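Local atomic coordinates of dihydroorotate dehydrogenase (Schistosoma mansoni, PDB entry 6UY4), a protein that probably catalyses the FMN-dependent oxidation of (S)-dihydroorotate to orotate by a quinone, in de novo pyrimidine synthesis. Residues N200-P204 with S243-N247; S311-R316 with K343-A348; S108-V112 with D195-I199; K215-R219 with I254-D260. One frame throughout, in Å; residues are numbered along the deposited sequence.

The four contacts sample the loop end, the interior and the outer helices of the TIM barrel. Contact 1 lies at the loop end, where Asn-200 bonds the flavin. Contact 3, inside the barrel, brings the Glu-111 side chain to about 5 Å from FMN; its strand 196-200 runs straight into the first loop of contact 1. Contacts 2 and 4 pair outer helices: the side chain of Ser-311 lies about 7 Å from FMN and that of Ile-254 about 14 Å. Contact 1 touches both, through Pro-244 CA and Cys-314 SG at 4.0 Å and through Val-201 CG1 and Ile-254 CD1 at 4.1 Å.

Contact 1: N200-P204 with S243-N247. With FMN (flavin mononucleotide), chain G.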
loop_
_atom_site.group_PDB
_atom_site.type_symbol
_atom_site.label_atom_id
_atom_site.label_comp_id
_atom_site.label_asym_id
_atom_site.label_seq_id
_atom_site.Cartn_x
_atom_site.Cartn_y
_atom_site.Cartn_z
ATOM N N ASN A 200 8.854 -0.842 -4.147
ATOM C CA ASN A 200 7.968 -1.666 -4.958
ATOM C C ASN A 200 8.771 -2.428 -6.006
ATOM O O ASN A 200 9.498 -1.822 -6.801
ATOM C CB ASN A 200 6.904 -0.804 -5.631
ATOM C CG ASN A 200 5.824 -0.355 -4.672
ATOM O OD1 ASN A 200 5.976 -0.455 -3.454
ATOM N ND2 ASN A 200 4.720 0.142 -5.217
ATOM N N VAL A 201 8.640 -3.756 -6.006
ATOM C CA VAL A 201 9.179 -4.558 -7.096
ATOM C C VAL A 201 8.352 -4.308 -8.349
ATOM O O VAL A 201 7.115 -4.261 -8.300
ATOM C CB VAL A 201 9.183 -6.051 -6.721
ATOM C CG1 VAL A 201 9.607 -6.902 -7.911
ATOM C CG2 VAL A 201 10.097 -6.300 -5.543
ATOM N N SER A 202 9.033 -4.127 -9.479
ATOM C CA SER A 202 8.347 -3.848 -10.734
ATOM C C SER A 202 7.454 -5.018 -11.122
ATOM O O SER A 202 7.914 -6.161 -11.214
ATOM C CB SER A 202 9.365 -3.569 -11.836
ATOM O OG SER A 202 9.937 -4.771 -12.319
ATOM N N SER A 203 6.173 -4.731 -11.338
ATOM C CA SER A 203 5.232 -5.769 -11.711
ATOM C C SER A 203 5.504 -6.232 -13.137
ATOM O O SER A 203 5.923 -5.440 -13.984
ATOM C CB SER A 203 3.798 -5.259 -11.597
ATOM O OG SER A 203 2.878 -6.191 -12.139
ATOM N N PRO A 204 5.282 -7.511 -13.432
ATOM C CA PRO A 204 5.450 -7.970 -14.817
ATOM C C PRO A 204 4.288 -7.542 -15.705
ATOM O O PRO A 204 3.724 -8.363 -16.438
ATOM C CB PRO A 204 5.532 -9.496 -14.673
ATOM C CG PRO A 204 4.747 -9.783 -13.445
ATOM C CD PRO A 204 5.004 -8.630 -12.511
ATOM N N SER A 243 4.193 -7.908 -6.364
ATOM C CA SER A 243 2.992 -8.125 -7.155
ATOM C C SER A 243 2.497 -9.556 -6.994
ATOM O O SER A 243 3.306 -10.484 -6.879
ATOM C CB SER A 243 3.266 -7.846 -8.633
ATOM O OG SER A 243 2.137 -8.150 -9.433
ATOM N N PRO A 244 1.179 -9.770 -6.975
ATOM C CA PRO A 244 0.647 -11.134 -6.867
ATOM C C PRO A 244 0.666 -11.915 -8.171
ATOM O O PRO A 244 0.252 -13.080 -8.179
ATOM C CB PRO A 244 -0.793 -10.894 -6.397
ATOM C CG PRO A 244 -1.152 -9.584 -7.006
ATOM C CD PRO A 244 0.108 -8.758 -6.995
ATOM N N ASP A 245 1.132 -11.316 -9.264
ATOM C CA ASP A 245 1.116 -11.950 -10.574
ATOM C C ASP A 245 2.429 -12.636 -10.922
ATOM O O ASP A 245 2.566 -13.148 -12.038
ATOM C CB ASP A 245 0.769 -10.915 -11.649
ATOM C CG ASP A 245 -0.553 -10.226 -11.383
ATOM O OD1 ASP A 245 -1.453 -10.876 -10.809
ATOM O OD2 ASP A 245 -0.692 -9.038 -11.741
ATOM N N GLU A 246 3.392 -12.656 -10.006
ATOM C CA GLU A 246 4.648 -13.345 -10.260
ATOM C C GLU A 246 4.424 -14.852 -10.291
ATOM O O GLU A 246 3.680 -15.401 -9.473
ATOM C CB GLU A 246 5.675 -12.993 -9.183
ATOM C CG GLU A 246 5.847 -11.501 -8.930
ATOM C CD GLU A 246 6.718 -10.818 -9.969
ATOM O OE1 GLU A 246 7.213 -11.506 -10.886
ATOM O OE2 GLU A 246 6.912 -9.589 -9.864
ATOM N N ASN A 247 5.067 -15.524 -11.242
ATOM C CA ASN A 247 4.981 -16.974 -11.300
ATOM C C ASN A 247 5.790 -17.584 -10.155
ATOM O O ASN A 247 6.442 -16.884 -9.374
ATOM C CB ASN A 247 5.443 -17.488 -12.663
ATOM C CG ASN A 247 6.832 -17.003 -13.041
ATOM O OD1 ASN A 247 7.746 -16.976 -12.217
ATOM N ND2 ASN A 247 6.996 -16.620 -14.301
HETATM N N1 FMN G . 0.597 0.863 -3.936
HETATM C C2 FMN G . 1.871 1.382 -3.828
HETATM O O2 FMN G . 2.786 0.683 -3.396
HETATM N N3 FMN G . 2.123 2.686 -4.202
HETATM C C4 FMN G . 1.102 3.478 -4.687
HETATM O O4 FMN G . 1.328 4.640 -5.021
HETATM C C4A FMN G . -0.182 2.959 -4.798
HETATM N N5 FMN G . -1.206 3.744 -5.283
HETATM C C5A FMN G . -2.482 3.229 -5.389
HETATM C C6 FMN G . -3.510 4.029 -5.876
HETATM C C7 FMN G . -4.797 3.517 -5.990
HETATM C C7M FMN G . -5.902 4.384 -6.518
HETATM C C8 FMN G . -5.056 2.203 -5.612
HETATM C C8M FMN G . -6.445 1.648 -5.732
HETATM C C9 FMN G . -4.026 1.405 -5.125
HETATM C C9A FMN G . -2.736 1.914 -5.010
HETATM N N10 FMN G . -1.707 1.127 -4.523
HETATM C C10 FMN G . -0.432 1.647 -4.420
HETATM C "C1'" FMN G . -1.952 -0.294 -4.113
HETATM C "C2'" FMN G . -2.387 -0.364 -2.655
HETATM O "O2'" FMN G . -1.440 0.289 -1.840
HETATM C "C3'" FMN G . -2.517 -1.809 -2.195
HETATM O "O3'" FMN G . -1.329 -2.508 -2.495
HETATM C "C4'" FMN G . -3.698 -2.521 -2.846
HETATM O "O4'" FMN G . -4.674 -1.593 -3.266
HETATM C "C5'" FMN G . -4.312 -3.470 -1.830
HETATM O "O5'" FMN G . -5.550 -3.956 -2.282
HETATM P P FMN G . -6.877 -3.556 -1.469
HETATM O O1P FMN G . -8.049 -4.258 -2.109
HETATM O O2P FMN G . -6.744 -3.950 -0.017
HETATM O O3P FMN G . -7.076 -2.066 -1.579
#
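Ser-203 and Ser-243 face each other hydroxyl to hydroxyl, their OG atoms 3.4 Å apart in a weak hydrogen bond that either could donate. Both hydroxyls lie opposite their own backbone N (chi1 172° and 175°), which turns each toward the other loop. One residue further on, the ring of Pro-204 lies across the end of Glu-246: Pro-204 CD comes to 3.4 Å from Glu-246 OE2, and Pro-204 CG to 3.9 Å from Glu-246 OE1. Glu-246 does not start out toward the first loop; a bend at chi2 (-79°) brings its carboxylate round to the proline. At the other end of 200-204 the partner is the cofactor, since Asn-200 ND2 donates a nearly straight bond to FMN O2 at 2.7 Å.

The second shell explains these positions. Ser-243 OG also receives a weak bond from Asp-245 N at 3.3 Å, inside the type I turn of 243-246, so the turn helps to orient the hydroxyl that Ser-203 meets. Asp-245 is itself held by a salt bridge to Lys-310 and by the backbone N of Leu-275. Asn-200 has its OD1 taken by Asn-169 ND2, consistent with the N-H end of the amide facing the flavin, while Val-201 joins the backbone of Lys-241.

The chemistry thus divides along 200-204: its strand end gives one short, nearly straight hydrogen bond to O2 on the pyrimidine side of the flavin, while the two loops meet through one weak hydroxyl pair and the packing of proline on carboxylate.

Contact 2: S311-R316 with K343-A348; sequences STDCLR and KLNAGA
Lys-343 reaches across to Ser-311 and Thr-312, and its NZ donates to both hydroxyls: 2.9 Å to Thr-312 OG1 and 3.1 Å to Ser-311 OG. The chain runs extended until a final turn at chi4 (-62°) swings the ammonium between the two oxygens. Those hydroxyls are in turn bonded to carbonyls one helical turn back, Thr-312 OG1 to Phe-308 O and Ser-311 OG to Leu-307 O, so the ammonium sits in a small polar network that would be expected to stabilise its charge. Nearer its backbone, the CB of Lys-343 lies 3.9 Å from CD2 of Leu-315.

Ala-346 presents its methyl directly to the other helix, where it is shared: CB lies 4.2 Å from Leu-315 CD2 and 4.1 Å from Arg-316 NE. The guanidinium passes this methyl obliquely and also makes a salt bridge, with a poorly aligned hydrogen bond, from NH1 to Asp-313 OD1 in its own helix.

At Gly-347 the helix ends in a Schellman motif, with positive phi (136°) and Ala-348 N returning to the carbonyl of Lys-343. That reversal brings the Ala-348 methyl back to the same leucine branch, Leu-315 CD2, at 3.7 Å.

Helices 305-321 and 337-346 are successive outer helices of the TIM barrel, linked through strand 328-331. Underneath them Leu-315 rests on Ile-270 of strand 267-270, and Lys-343 on Val-351 of strand 350-353.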
loop_
_atom_site.group_PDB
_atom_site.type_symbol
_atom_site.label_atom_id
_atom_site.label_comp_id
_atom_site.label_asym_id
_atom_site.label_seq_id
_atom_site.Cartn_x
_atom_site.Cartn_y
_atom_site.Cartn_z
ATOM N N SER A 311 -4.140 -12.552 -3.655
ATOM C CA SER A 311 -3.096 -11.932 -2.845
ATOM C C SER A 311 -2.834 -12.715 -1.565
ATOM O O SER A 311 -1.709 -12.703 -1.053
ATOM C CB SER A 311 -3.472 -10.486 -2.514
ATOM O OG SER A 311 -4.676 -10.426 -1.771
ATOM N N THR A 312 -3.850 -13.400 -1.036
ATOM C CA THR A 312 -3.644 -14.214 0.160
ATOM C C THR A 312 -2.849 -15.472 -0.168
ATOM O O THR A 312 -1.929 -15.846 0.570
ATOM C CB THR A 312 -4.988 -14.576 0.793
ATOM O OG1 THR A 312 -5.709 -13.378 1.105
ATOM C CG2 THR A 312 -4.775 -15.377 2.070
ATOM N N ASP A 313 -3.194 -16.142 -1.272
ATOM C CA ASP A 313 -2.437 -17.317 -1.695
ATOM C C ASP A 313 -0.977 -16.968 -1.943
ATOM O O ASP A 313 -0.076 -17.713 -1.538
ATOM C CB ASP A 313 -3.060 -17.924 -2.950
ATOM C CG ASP A 313 -4.392 -18.597 -2.676
ATOM O OD1 ASP A 313 -4.603 -19.063 -1.534
ATOM O OD2 ASP A 313 -5.223 -18.669 -3.606
ATOM N N CYS A 314 -0.725 -15.836 -2.607
ATOM C CA CYS A 314 0.649 -15.391 -2.821
ATOM C C CYS A 314 1.361 -15.167 -1.496
ATOM O O CYS A 314 2.532 -15.538 -1.340
ATOM C CB CYS A 314 0.661 -14.117 -3.662
ATOM S SG CYS A 314 2.309 -13.456 -3.998
ATOM N N LEU A 315 0.667 -14.568 -0.526
ATOM C CA LEU A 315 1.237 -14.388 0.805
ATOM C C LEU A 315 1.561 -15.732 1.446
ATOM O O LEU A 315 2.641 -15.918 2.018
ATOM C CB LEU A 315 0.271 -13.597 1.686
ATOM C CG LEU A 315 0.627 -13.506 3.170
ATOM C CD1 LEU A 315 1.879 -12.668 3.368
ATOM C CD2 LEU A 315 -0.535 -12.947 3.977
ATOM N N ARG A 316 0.630 -16.685 1.355
ATOM C CA ARG A 316 0.860 -18.005 1.929
ATOM C C ARG A 316 2.052 -18.697 1.279
ATOM O O ARG A 316 2.746 -19.484 1.934
ATOM C CB ARG A 316 -0.404 -18.859 1.793
ATOM C CG ARG A 316 -0.358 -20.174 2.557
ATOM C CD ARG A 316 -1.691 -20.909 2.504
ATOM N NE ARG A 316 -2.765 -20.170 3.163
ATOM C CZ ARG A 316 -3.765 -19.571 2.523
ATOM N NH1 ARG A 316 -3.836 -19.627 1.200
ATOM N NH2 ARG A 316 -4.698 -18.920 3.206
ATOM N N LYS A 343 -5.166 -13.612 6.435
ATOM C CA LYS A 343 -3.815 -13.182 6.093
ATOM C C LYS A 343 -2.869 -13.337 7.277
ATOM O O LYS A 343 -1.721 -13.766 7.106
ATOM C CB LYS A 343 -3.828 -11.732 5.607
ATOM C CG LYS A 343 -4.512 -11.523 4.265
ATOM C CD LYS A 343 -4.347 -10.091 3.779
ATOM C CE LYS A 343 -5.051 -9.869 2.450
ATOM N NZ LYS A 343 -4.484 -10.712 1.360
ATOM N N LEU A 344 -3.327 -12.990 8.483
ATOM C CA LEU A 344 -2.473 -13.127 9.659
ATOM C C LEU A 344 -2.142 -14.590 9.936
ATOM O O LEU A 344 -1.013 -14.913 10.321
ATOM C CB LEU A 344 -3.141 -12.485 10.876
ATOM C CG LEU A 344 -3.281 -10.961 10.861
ATOM C CD1 LEU A 344 -3.963 -10.475 12.128
ATOM C CD2 LEU A 344 -1.927 -10.290 10.691
ATOM N N ASN A 345 -3.111 -15.488 9.742
ATOM C CA ASN A 345 -2.834 -16.909 9.925
ATOM C C ASN A 345 -1.958 -17.460 8.808
ATOM O O ASN A 345 -1.229 -18.436 9.019
ATOM C CB ASN A 345 -4.140 -17.700 10.009
ATOM C CG ASN A 345 -4.911 -17.419 11.283
ATOM O OD1 ASN A 345 -4.328 -17.083 12.314
ATOM N ND2 ASN A 345 -6.230 -17.559 11.220
ATOM N N ALA A 346 -2.011 -16.851 7.622
ATOM C CA ALA A 346 -1.206 -17.312 6.497
ATOM C C ALA A 346 0.268 -16.959 6.640
ATOM O O ALA A 346 1.093 -17.519 5.910
ATOM C CB ALA A 346 -1.750 -16.736 5.190
ATOM N N GLY A 347 0.620 -16.052 7.550
ATOM C CA GLY A 347 2.012 -15.722 7.778
ATOM C C GLY A 347 2.290 -14.240 7.918
ATOM O O GLY A 347 3.445 -13.835 8.078
ATOM N N ALA A 348 1.245 -13.418 7.865
ATOM C CA ALA A 348 1.404 -11.974 7.942
ATOM C C ALA A 348 1.438 -11.513 9.393
ATOM O O ALA A 348 0.735 -12.055 10.250
ATOM C CB ALA A 348 0.274 -11.264 7.196
#

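Contact 3: S108-V112 with D195-I199; sequences SHIEV and DYLVI
Tyr-196 and Glu-111 bury the most surface here, and they meet through a single polar bond. Tyr-196 OH donates to Glu-111 OE1 at 3.2 Å, reaching the oxygen on its anti side, 15° out of the carboxylate plane. The carboxylate stands at the edge of the phenol ring, with the two planes 82° apart. Neither side chain sets out straight toward the other strand: Tyr-196 has its ring tucked between backbone N and carbonyl carbon, while Glu-111 stretches away from its backbone N and continues extended until its end meets the phenol.

Strands 109-115 and 196-200 are not neighbours in the parallel barrel sheet; strand 165-170 runs between them. Their axes pass no closer than 8.7 Å, at -48°, and side chains alone span the gap, as is expected inside a TIM barrel. Asn-169, from the intervening strand, donates to Glu-111 OE2, and Gln-352 NE2 gives OE1 a further and stronger bond. The buried carboxylate thus has donors at both oxygens, which would favour its negative form.

Val-198 packs against the carboxylate, its CG2 3.8 Å from both Glu-111 CD and OE2. On the other flank His-109 brings CD2 to 3.5 Å from Tyr-196 OH; its ND1 bonds to Ser-108 OG, and its NE2 shares Gln-352 with the glutamate.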
loop_
_atom_site.group_PDB
_atom_site.type_symbol
_atom_site.label_atom_id
_atom_site.label_comp_id
_atom_site.label_asym_id
_atom_site.label_seq_id
_atom_site.Cartn_x
_atom_site.Cartn_y
_atom_site.Cartn_z
ATOM N N SER A 108 -3.639 1.991 12.563
ATOM C CA SER A 108 -2.469 1.982 13.430
ATOM C C SER A 108 -1.214 2.475 12.726
ATOM O O SER A 108 -0.282 2.927 13.399
ATOM C CB SER A 108 -2.226 0.576 13.978
ATOM O OG SER A 108 -1.918 -0.330 12.932
ATOM N N HIS A 109 -1.163 2.394 11.398
ATOM C CA HIS A 109 -0.026 2.920 10.661
ATOM C C HIS A 109 -0.477 3.356 9.276
ATOM O O HIS A 109 -1.388 2.769 8.687
ATOM C CB HIS A 109 1.116 1.898 10.564
ATOM C CG HIS A 109 0.764 0.656 9.808
ATOM N ND1 HIS A 109 0.117 -0.412 10.391
ATOM C CD2 HIS A 109 0.988 0.304 8.520
ATOM C CE1 HIS A 109 -0.050 -1.366 9.491
ATOM N NE2 HIS A 109 0.468 -0.956 8.348
ATOM N N ILE A 110 0.167 4.406 8.770
ATOM C CA ILE A 110 -0.092 4.940 7.439
ATOM C C ILE A 110 1.185 4.819 6.622
ATOM O O ILE A 110 2.277 5.129 7.112
ATOM C CB ILE A 110 -0.565 6.408 7.490
ATOM C CG1 ILE A 110 -1.689 6.580 8.513
ATOM C CG2 ILE A 110 -1.016 6.875 6.114
ATOM C CD1 ILE A 110 -2.924 5.775 8.200
ATOM N N GLU A 111 1.048 4.371 5.381
ATOM C CA GLU A 111 2.176 4.214 4.470
ATOM C C GLU A 111 2.108 5.348 3.448
ATOM O O GLU A 111 1.438 5.243 2.421
ATOM C CB GLU A 111 2.153 2.839 3.804
ATOM C CG GLU A 111 3.341 2.555 2.900
ATOM C CD GLU A 111 3.474 1.081 2.566
ATOM O OE1 GLU A 111 3.393 0.251 3.496
ATOM O OE2 GLU A 111 3.653 0.751 1.373
ATOM N N VAL A 112 2.802 6.445 3.750
ATOM C CA VAL A 112 2.872 7.572 2.830
ATOM C C VAL A 112 3.633 7.155 1.579
ATOM O O VAL A 112 4.667 6.479 1.654
ATOM C CB VAL A 112 3.537 8.781 3.514
ATOM C CG1 VAL A 112 3.620 9.962 2.559
ATOM C CG2 VAL A 112 2.779 9.161 4.774
ATOM N N ASP A 195 9.495 5.524 9.996
ATOM C CA ASP A 195 9.631 4.327 10.819
ATOM C C ASP A 195 10.061 3.126 9.987
ATOM O O ASP A 195 10.797 2.264 10.480
ATOM C CB ASP A 195 8.320 4.029 11.545
ATOM C CG ASP A 195 7.964 5.093 12.564
ATOM O OD1 ASP A 195 8.891 5.695 13.147
ATOM O OD2 ASP A 195 6.756 5.330 12.780
ATOM N N TYR A 196 9.612 3.047 8.736
ATOM C CA TYR A 196 10.066 2.010 7.823
ATOM C C TYR A 196 9.962 2.530 6.398
ATOM O O TYR A 196 9.214 3.466 6.109
ATOM C CB TYR A 196 9.268 0.707 7.990
ATOM C CG TYR A 196 7.805 0.797 7.606
ATOM C CD1 TYR A 196 7.384 0.496 6.316
ATOM C CD2 TYR A 196 6.842 1.160 8.538
ATOM C CE1 TYR A 196 6.050 0.568 5.963
ATOM C CE2 TYR A 196 5.504 1.233 8.194
ATOM C CZ TYR A 196 5.115 0.936 6.904
ATOM O OH TYR A 196 3.787 1.007 6.551
ATOM N N LEU A 197 10.733 1.909 5.509
ATOM C CA LEU A 197 10.765 2.265 4.100
ATOM C C LEU A 197 10.352 1.061 3.263
ATOM O O LEU A 197 10.621 -0.088 3.628
ATOM C CB LEU A 197 12.159 2.744 3.680
ATOM C CG LEU A 197 12.742 3.916 4.475
ATOM C CD1 LEU A 197 14.215 4.105 4.150
ATOM C CD2 LEU A 197 11.966 5.197 4.204
ATOM N N VAL A 198 9.690 1.333 2.140
ATOM C CA VAL A 198 9.186 0.296 1.248
ATOM C C VAL A 198 9.660 0.594 -0.167
ATOM O O VAL A 198 9.724 1.758 -0.581
ATOM C CB VAL A 198 7.646 0.200 1.292
ATOM C CG1 VAL A 198 7.161 -0.991 0.477
ATOM C CG2 VAL A 198 7.157 0.097 2.722
ATOM N N ILE A 199 9.996 -0.460 -0.907
ATOM C CA ILE A 199 10.368 -0.362 -2.312
ATOM C C ILE A 199 9.505 -1.338 -3.098
ATOM O O ILE A 199 9.431 -2.523 -2.754
ATOM C CB ILE A 199 11.864 -0.659 -2.531
ATOM C CG1 ILE A 199 12.718 0.353 -1.768
ATOM C CG2 ILE A 199 12.200 -0.640 -4.015
ATOM C CD1 ILE A 199 14.198 0.138 -1.923
#

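Contact 4: K215-R219 with I254-D260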
loop_
_atom_site.group_PDB
_atom_site.type_symbol
_atom_site.label_atom_id
_atom_site.label_comp_id
_atom_site.label_asym_id
_atom_site.label_seq_id
_atom_site.Cartn_x
_atom_site.Cartn_y
_atom_site.Cartn_z
ATOM N N LYS A 215 16.699 -11.084 -12.005
ATOM C CA LYS A 215 17.157 -11.430 -10.663
ATOM C C LYS A 215 18.368 -10.601 -10.254
ATOM O O LYS A 215 18.489 -10.196 -9.092
ATOM C CB LYS A 215 17.478 -12.923 -10.597
ATOM C CG LYS A 215 17.836 -13.438 -9.215
ATOM C CD LYS A 215 18.119 -14.931 -9.260
ATOM C CE LYS A 215 18.480 -15.480 -7.892
ATOM N NZ LYS A 215 18.835 -16.925 -7.968
ATOM N N GLU A 216 19.274 -10.330 -11.195
ATOM C CA GLU A 216 20.501 -9.622 -10.844
ATOM C C GLU A 216 20.286 -8.121 -10.700
ATOM O O GLU A 216 20.975 -7.482 -9.897
ATOM C CB GLU A 216 21.590 -9.910 -11.876
ATOM C CG GLU A 216 22.150 -11.318 -11.776
ATOM C CD GLU A 216 22.617 -11.657 -10.370
ATOM O OE1 GLU A 216 23.269 -10.802 -9.734
ATOM O OE2 GLU A 216 22.324 -12.777 -9.899
ATOM N N LYS A 217 19.353 -7.540 -11.457
ATOM C CA LYS A 217 19.029 -6.132 -11.249
ATOM C C LYS A 217 18.381 -5.916 -9.888
ATOM O O LYS A 217 18.598 -4.881 -9.247
ATOM C CB LYS A 217 18.121 -5.618 -12.366
ATOM C CG LYS A 217 18.862 -5.195 -13.626
ATOM C CD LYS A 217 19.807 -4.037 -13.349
ATOM N N LEU A 218 17.583 -6.882 -9.427
ATOM C CA LEU A 218 17.014 -6.789 -8.088
ATOM C C LEU A 218 18.096 -6.908 -7.023
ATOM O O LEU A 218 18.099 -6.151 -6.045
ATOM C CB LEU A 218 15.947 -7.865 -7.893
ATOM C CG LEU A 218 15.336 -7.951 -6.492
ATOM C CD1 LEU A 218 14.697 -6.626 -6.099
ATOM C CD2 LEU A 218 14.324 -9.084 -6.410
ATOM N N ARG A 219 19.024 -7.853 -7.196
ATOM C CA ARG A 219 20.131 -7.984 -6.255
ATOM C C ARG A 219 20.996 -6.731 -6.252
ATOM O O ARG A 219 21.462 -6.290 -5.195
ATOM C CB ARG A 219 20.969 -9.215 -6.601
ATOM C CG ARG A 219 22.003 -9.579 -5.548
ATOM C CD ARG A 219 22.962 -10.647 -6.057
ATOM N NE ARG A 219 22.268 -11.846 -6.521
ATOM C CZ ARG A 219 21.978 -12.890 -5.750
ATOM N NH1 ARG A 219 22.317 -12.888 -4.468
ATOM N NH2 ARG A 219 21.348 -13.939 -6.262
ATOM N N ILE A 254 12.766 -13.782 -5.968
ATOM C CA ILE A 254 12.633 -12.578 -5.152
ATOM C C ILE A 254 12.906 -12.899 -3.688
ATOM O O ILE A 254 13.623 -12.164 -2.999
ATOM C CB ILE A 254 11.240 -11.950 -5.345
ATOM C CG1 ILE A 254 11.061 -11.477 -6.788
ATOM C CG2 ILE A 254 11.034 -10.794 -4.378
ATOM C CD1 ILE A 254 9.695 -10.902 -7.077
ATOM N N VAL A 255 12.350 -14.008 -3.196
ATOM C CA VAL A 255 12.558 -14.392 -1.802
ATOM C C VAL A 255 14.026 -14.710 -1.548
ATOM O O VAL A 255 14.581 -14.347 -0.503
ATOM C CB VAL A 255 11.649 -15.581 -1.437
ATOM C CG1 VAL A 255 12.008 -16.131 -0.065
ATOM C CG2 VAL A 255 10.187 -15.161 -1.480
ATOM N N GLU A 256 14.679 -15.384 -2.496
ATOM C CA GLU A 256 16.079 -15.756 -2.317
ATOM C C GLU A 256 16.964 -14.524 -2.176
ATOM O O GLU A 256 17.773 -14.428 -1.245
ATOM C CB GLU A 256 16.547 -16.621 -3.487
ATOM C CG GLU A 256 18.046 -16.864 -3.503
ATOM C CD GLU A 256 18.490 -17.694 -4.690
ATOM O OE1 GLU A 256 17.625 -18.328 -5.330
ATOM O OE2 GLU A 256 19.703 -17.709 -4.983
ATOM N N VAL A 257 16.823 -13.568 -3.095
ATOM C CA VAL A 257 17.625 -12.349 -3.034
ATOM C C VAL A 257 17.306 -11.563 -1.768
ATOM O O VAL A 257 18.199 -10.990 -1.132
ATOM C CB VAL A 257 17.404 -11.501 -4.301
ATOM C CG1 VAL A 257 18.107 -10.161 -4.177
ATOM C CG2 VAL A 257 17.893 -12.251 -5.531
ATOM N N ALA A 258 16.030 -11.535 -1.375
ATOM C CA ALA A 258 15.625 -10.794 -0.187
ATOM C C ALA A 258 16.176 -11.397 1.098
ATOM O O ALA A 258 16.268 -10.690 2.108
ATOM C CB ALA A 258 14.100 -10.724 -0.110
ATOM N N LEU A 259 16.544 -12.677 1.088
ATOM C CA LEU A 259 17.035 -13.350 2.281
ATOM C C LEU A 259 18.532 -13.618 2.260
ATOM O O LEU A 259 19.069 -14.096 3.266
ATOM C CB LEU A 259 16.289 -14.677 2.489
ATOM C CG LEU A 259 14.792 -14.575 2.788
ATOM C CD1 LEU A 259 14.214 -15.948 3.087
ATOM C CD2 LEU A 259 14.533 -13.616 3.939
ATOM N N ASP A 260 19.217 -13.333 1.156
ATOM C CA ASP A 260 20.657 -13.543 1.100
ATOM C C ASP A 260 21.360 -12.607 2.075
ATOM O O ASP A 260 20.974 -11.446 2.233
ATOM C CB ASP A 260 21.174 -13.317 -0.320
ATOM C CG ASP A 260 22.647 -13.646 -0.462
ATOM O OD1 ASP A 260 23.015 -14.824 -0.267
ATOM O OD2 ASP A 260 23.436 -12.728 -0.768
#
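Arg-219 lays one face of its guanidinium over Val-257, whose CG2 sits 3.9 Å from Arg-219 NH2, toward the rim of the group. The edge meets charge instead. In the guanidinium plane NH1 points to Asp-260 OD2, a long salt bridge of 3.9 Å in which the two flat groups are turned 79° to each other. Along the same chain NE makes a salt bridge to Glu-216 OE2, so Glu-216, Arg-219 and Asp-260 form a network that crosses from helix 215-230 to the residue just after helix 248-259, where Asp-260 OD2 also accepts from Lys-262 N. A bend at chi3 (-56°) carries the guanidinium back over the valine. Glu-256 OE2 is also near the edge, yet beyond salt-bridge range.

The second flat group, the carboxylate of Glu-256, belongs to Lys-215. NZ stands 3.2 Å from both Glu-256 OE1 and OE2, a forked salt bridge whose two hydrogen bonds are each weak. Lys-215 is fully extended and crosses the glutamate at about a right angle, its CG passing 3.9 Å from Val-257 CG2.

Val-257 CG2 thus touches both long basic chains, and the other methyl, CG1, lies 3.6 Å from Arg-219 CA. Deeper in, Leu-218 closes the seam: its CD2 touches Ile-254 CG1 at 4.1 Å, and its CG packs on Val-257 CG1.

The short helical segments run roughly parallel, their axes 9.9 Å apart and inclined by -28°. Apolar inside and ionic outside, the seam joins helices 215-230 and 248-259, which flank strand 238-242 in sequence: successive helices on the outside of the TIM barrel, in the beta-alpha-beta-alpha order of this fold.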